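Coclaurine N-methyltransferase (PDB 6GKV) catalyses the S-adenosyl-L-methionine-dependent N-methylation of coclaurine and probably of related tetrahydroisoquinolines in plant alkaloid biosynthesis. Local coordinates at residues 77-89 with 294-306. Sequence-based numbering, arbitrary orientation.
Sequences IPIEFLKIMNGSN and RLDANLDVIKPMF
Phe81 packs as a knob into a hole formed by Leu295 of helix 281-297 and Ile302, Met305 and Phe306 of helix 299-309; the short segments 79-85 and 299-306 run nearly antiparallel (161°). This pairing joins the region leading to the SAH-binding residues Gly92 and Ser93 with two helices that lie between strands 272-279 and 342-350 of the Rossmann-like methyltransferase sheet. CG anti to the backbone N (chi1 174°) carries the ring of Phe81 toward Leu295 and Phe306. Phe306 CZ lies over the rim of one face, 3.5 Å from Phe81 CE1, the two planes inclined at 56°, while Met85 CB flanks the opposite face. Ile302 CD1 meets the ring at its edge, 4.0 Å from Phe81 CE1, and Leu295 CD2 comes in at a slant. With an alanine here the ring is gone, which is likely to leave Phe306 CZ and Leu295 CD2 without their shared partner and to open a gap between the helices. One turn on, Ile84 CD1 meets Met305 CE tip to tip at 3.9 Å, and Ile84 CG2 lies 3.6 Å from Asn298 CB. Arg294 runs extended past the end of helix 79-85, its guanidinium carrying Gly87 CA over one face and its CD 3.2 Å from Met85 O.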
loop_
_atom_site.group_PDB
_atom_site.type_symbol
_atom_site.label_atom_id
_atom_site.label_comp_id
_atom_site.label_asym_id
_atom_site.label_seq_id
_atom_site.Cartn_x
_atom_site.Cartn_y
_atom_site.Cartn_z
ATOM N N ILE A 77 2.421 32.359 13.252
ATOM C CA ILE A 77 2.605 33.403 12.261
ATOM C C ILE A 77 1.530 34.468 12.394
ATOM O O ILE A 77 0.354 34.136 12.509
ATOM C CB ILE A 77 2.569 32.824 10.832
ATOM C CG1 ILE A 77 3.415 31.537 10.748
ATOM C CG2 ILE A 77 2.979 33.900 9.816
ATOM C CD1 ILE A 77 4.883 31.709 11.214
ATOM N N PRO A 78 1.933 35.750 12.385
ATOM C CA PRO A 78 0.969 36.853 12.387
ATOM C C PRO A 78 -0.075 36.702 11.288
ATOM O O PRO A 78 0.252 36.514 10.113
ATOM C CB PRO A 78 1.845 38.096 12.155
ATOM C CG PRO A 78 3.187 37.575 11.747
ATOM C CD PRO A 78 3.317 36.247 12.409
ATOM N N ILE A 79 -1.335 36.782 11.699
ATOM C CA ILE A 79 -2.464 36.566 10.816
ATOM C C ILE A 79 -2.459 37.558 9.650
ATOM O O ILE A 79 -2.819 37.194 8.523
ATOM C CB ILE A 79 -3.791 36.659 11.615
ATOM C CG1 ILE A 79 -4.951 36.079 10.811
ATOM C CG2 ILE A 79 -4.056 38.085 12.124
ATOM C CD1 ILE A 79 -4.949 34.578 10.784
ATOM N N GLU A 80 -2.013 38.788 9.924
ATOM C CA GLU A 80 -1.973 39.873 8.939
ATOM C C GLU A 80 -1.119 39.516 7.725
ATOM O O GLU A 80 -1.373 39.990 6.609
ATOM C CB GLU A 80 -1.428 41.154 9.572
ATOM C CG GLU A 80 -1.530 41.208 11.086
ATOM C CD GLU A 80 -0.739 42.369 11.685
ATOM O OE1 GLU A 80 0.101 42.966 10.968
ATOM O OE2 GLU A 80 -0.960 42.684 12.876
ATOM N N PHE A 81 -0.096 38.697 7.965
ATOM C CA PHE A 81 0.742 38.159 6.903
ATOM C C PHE A 81 0.021 37.055 6.142
ATOM O O PHE A 81 0.162 36.943 4.930
ATOM C CB PHE A 81 2.056 37.606 7.458
ATOM C CG PHE A 81 2.900 36.909 6.422
ATOM C CD1 PHE A 81 3.312 37.581 5.269
ATOM C CD2 PHE A 81 3.261 35.583 6.580
ATOM C CE1 PHE A 81 4.081 36.944 4.300
ATOM C CE2 PHE A 81 4.023 34.938 5.623
ATOM C CZ PHE A 81 4.438 35.623 4.477
ATOM N N LEU A 82 -0.747 36.238 6.854
ATOM C CA LEU A 82 -1.404 35.104 6.219
ATOM C C LEU A 82 -2.531 35.558 5.273
ATOM O O LEU A 82 -2.712 34.971 4.217
ATOM C CB LEU A 82 -1.910 34.115 7.288
ATOM C CG LEU A 82 -0.738 33.424 8.007
ATOM C CD1 LEU A 82 -1.206 32.536 9.140
ATOM C CD2 LEU A 82 0.154 32.621 7.034
ATOM N N LYS A 83 -3.243 36.632 5.619
ATOM C CA LYS A 83 -4.332 37.099 4.757
ATOM C C LYS A 83 -3.811 37.638 3.428
ATOM O O LYS A 83 -4.560 37.705 2.443
ATOM C CB LYS A 83 -5.196 38.160 5.437
ATOM C CG LYS A 83 -5.176 38.121 6.964
ATOM C CD LYS A 83 -6.281 38.996 7.565
ATOM C CE LYS A 83 -7.653 38.344 7.366
ATOM N NZ LYS A 83 -8.638 38.770 8.421
ATOM N N ILE A 84 -2.538 38.021 3.394
ATOM C CA ILE A 84 -1.920 38.479 2.162
ATOM C C ILE A 84 -1.413 37.286 1.331
ATOM O O ILE A 84 -1.688 37.185 0.125
ATOM C CB ILE A 84 -0.786 39.449 2.474
ATOM C CG1 ILE A 84 -1.338 40.704 3.155
ATOM C CG2 ILE A 84 -0.061 39.858 1.212
ATOM C CD1 ILE A 84 -0.271 41.599 3.733
ATOM N N MET A 85 -0.683 36.380 1.976
ATOM C CA MET A 85 -0.128 35.254 1.250
ATOM C C MET A 85 -1.195 34.209 0.929
ATOM O O MET A 85 -1.254 33.727 -0.199
ATOM C CB MET A 85 1.018 34.610 2.022
ATOM C CG MET A 85 1.794 33.615 1.175
ATOM S SD MET A 85 3.201 32.844 1.992
ATOM C CE MET A 85 2.400 31.524 2.920
ATOM N N ASN A 86 -2.028 33.856 1.913
ATOM C CA ASN A 86 -3.091 32.867 1.698
ATOM C C ASN A 86 -4.298 33.533 1.049
ATOM O O ASN A 86 -4.381 34.764 1.001
ATOM C CB ASN A 86 -3.515 32.192 3.008
ATOM C CG ASN A 86 -2.387 31.394 3.665
ATOM O OD1 ASN A 86 -1.259 31.334 3.153
ATOM N ND2 ASN A 86 -2.689 30.789 4.815
ATOM N N GLY A 87 -5.230 32.717 0.550
ATOM C CA GLY A 87 -6.487 33.207 -0.005
ATOM C C GLY A 87 -7.494 33.557 1.079
ATOM O O GLY A 87 -7.117 33.707 2.242
ATOM N N SER A 88 -8.770 33.667 0.708
ATOM C CA SER A 88 -9.825 34.152 1.613
ATOM C C SER A 88 -10.051 33.352 2.899
ATOM O O SER A 88 -10.482 33.927 3.904
ATOM C CB SER A 88 -11.159 34.215 0.881
ATOM O OG SER A 88 -11.212 35.286 -0.018
ATOM N N ASN A 89 -9.813 32.040 2.865
ATOM C CA ASN A 89 -10.053 31.183 4.030
ATOM C C ASN A 89 -8.779 30.878 4.814
ATOM O O ASN A 89 -8.826 30.208 5.850
ATOM C CB ASN A 89 -10.715 29.858 3.624
ATOM C CG ASN A 89 -11.861 30.037 2.647
ATOM O OD1 ASN A 89 -11.664 30.051 1.431
ATOM N ND2 ASN A 89 -13.068 30.174 3.180
ATOM N N ARG A 294 1.450 36.189 -4.582
ATOM C CA ARG A 294 0.829 37.114 -3.648
ATOM C C ARG A 294 1.847 37.823 -2.781
ATOM O O ARG A 294 1.638 38.966 -2.408
ATOM C CB ARG A 294 -0.192 36.390 -2.780
ATOM C CG ARG A 294 -1.461 36.110 -3.538
ATOM C CD ARG A 294 -2.428 35.217 -2.783
ATOM N NE ARG A 294 -3.667 35.126 -3.539
ATOM C CZ ARG A 294 -4.806 35.692 -3.169
ATOM N NH1 ARG A 294 -4.882 36.364 -2.027
ATOM N NH2 ARG A 294 -5.876 35.561 -3.939
ATOM N N LEU A 295 2.942 37.146 -2.453
ATOM C CA LEU A 295 4.045 37.800 -1.764
ATOM C C LEU A 295 4.561 38.978 -2.589
ATOM O O LEU A 295 4.290 40.131 -2.269
ATOM C CB LEU A 295 5.176 36.809 -1.486
ATOM C CG LEU A 295 4.884 35.747 -0.435
ATOM C CD1 LEU A 295 6.122 34.909 -0.137
ATOM C CD2 LEU A 295 4.369 36.423 0.817
ATOM N N ASP A 296 5.255 38.664 -3.681
ATOM C CA ASP A 296 5.876 39.646 -4.588
ATOM C C ASP A 296 5.003 40.834 -5.010
ATOM O O ASP A 296 5.508 41.908 -5.332
ATOM C CB ASP A 296 6.349 38.926 -5.854
ATOM C CG ASP A 296 7.369 37.852 -5.559
ATOM O OD1 ASP A 296 8.087 37.988 -4.541
ATOM O OD2 ASP A 296 7.439 36.871 -6.335
ATOM N N ALA A 297 3.696 40.633 -5.028
ATOM C CA ALA A 297 2.775 41.678 -5.448
ATOM C C ALA A 297 2.426 42.610 -4.279
ATOM O O ALA A 297 1.907 43.713 -4.475
ATOM C CB ALA A 297 1.512 41.046 -6.046
ATOM N N ASN A 298 2.711 42.170 -3.057
ATOM C CA ASN A 298 2.398 42.988 -1.892
ATOM C C ASN A 298 3.613 43.198 -1.019
ATOM O O ASN A 298 3.501 43.249 0.204
ATOM C CB ASN A 298 1.290 42.354 -1.059
ATOM C CG ASN A 298 0.091 41.982 -1.879
ATOM O OD1 ASN A 298 -0.773 42.816 -2.173
ATOM N ND2 ASN A 298 0.028 40.722 -2.262
ATOM N N LEU A 299 4.776 43.305 -1.648
ATOM C CA LEU A 299 5.998 43.592 -0.920
ATOM C C LEU A 299 5.906 44.969 -0.280
ATOM O O LEU A 299 6.529 45.223 0.747
ATOM C CB LEU A 299 7.211 43.506 -1.847
ATOM C CG LEU A 299 7.465 42.062 -2.272
ATOM C CD1 LEU A 299 8.555 41.971 -3.335
ATOM C CD2 LEU A 299 7.807 41.215 -1.053
ATOM N N ASP A 300 5.109 45.849 -0.881
ATOM C CA ASP A 300 4.951 47.200 -0.359
ATOM C C ASP A 300 4.315 47.217 1.047
ATOM O O ASP A 300 4.606 48.116 1.831
ATOM C CB ASP A 300 4.137 48.072 -1.337
ATOM C CG ASP A 300 2.771 47.481 -1.680
ATOM O OD1 ASP A 300 2.622 46.241 -1.634
ATOM O OD2 ASP A 300 1.847 48.266 -2.004
ATOM N N VAL A 301 3.480 46.226 1.368
ATOM C CA VAL A 301 2.815 46.132 2.679
ATOM C C VAL A 301 3.451 45.053 3.574
ATOM O O VAL A 301 3.380 45.118 4.811
ATOM C CB VAL A 301 1.286 45.853 2.516
ATOM C CG1 VAL A 301 1.049 44.707 1.559
ATOM C CG2 VAL A 301 0.611 45.561 3.856
ATOM N N ILE A 302 4.100 44.075 2.953
ATOM C CA ILE A 302 4.760 43.012 3.708
ATOM C C ILE A 302 6.084 43.495 4.314
ATOM O O ILE A 302 6.415 43.157 5.450
ATOM C CB ILE A 302 5.000 41.774 2.826
ATOM C CG1 ILE A 302 3.651 41.148 2.437
ATOM C CG2 ILE A 302 5.868 40.750 3.544
ATOM C CD1 ILE A 302 3.757 39.863 1.619
ATOM N N LYS A 303 6.825 44.307 3.568
ATOM C CA LYS A 303 8.114 44.818 4.031
ATOM C C LYS A 303 7.987 45.631 5.342
ATOM O O LYS A 303 8.705 45.353 6.302
ATOM C CB LYS A 303 8.779 45.655 2.927
ATOM C CG LYS A 303 10.124 46.255 3.285
ATOM C CD LYS A 303 11.240 45.322 2.859
ATOM C CE LYS A 303 12.588 45.791 3.344
ATOM N NZ LYS A 303 13.650 44.896 2.834
ATOM N N PRO A 304 7.085 46.636 5.393
ATOM C CA PRO A 304 6.933 47.309 6.686
ATOM C C PRO A 304 6.393 46.398 7.787
ATOM O O PRO A 304 6.705 46.597 8.961
ATOM C CB PRO A 304 5.940 48.436 6.373
ATOM C CG PRO A 304 6.169 48.733 4.940
ATOM C CD PRO A 304 6.390 47.383 4.328
ATOM N N MET A 305 5.599 45.406 7.415
ATOM C CA MET A 305 5.059 44.492 8.405
ATOM C C MET A 305 6.159 43.640 9.044
ATOM O O MET A 305 6.127 43.370 10.248
ATOM C CB MET A 305 4.003 43.606 7.767
ATOM C CG MET A 305 3.472 42.534 8.681
ATOM S SD MET A 305 2.375 41.455 7.767
ATOM C CE MET A 305 1.091 42.601 7.243
ATOM N N PHE A 306 7.123 43.219 8.224
ATOM C CA PHE A 306 8.219 42.366 8.680
ATOM C C PHE A 306 9.277 43.183 9.430
ATOM O O PHE A 306 9.922 42.687 10.358
ATOM C CB PHE A 306 8.856 41.624 7.496
ATOM C CG PHE A 306 8.107 40.379 7.074
ATOM C CD1 PHE A 306 6.834 40.116 7.553
ATOM C CD2 PHE A 306 8.698 39.450 6.213
ATOM C CE1 PHE A 306 6.150 38.960 7.164
ATOM C CE2 PHE A 306 8.028 38.294 5.830
ATOM C CZ PHE A 306 6.749 38.048 6.302
#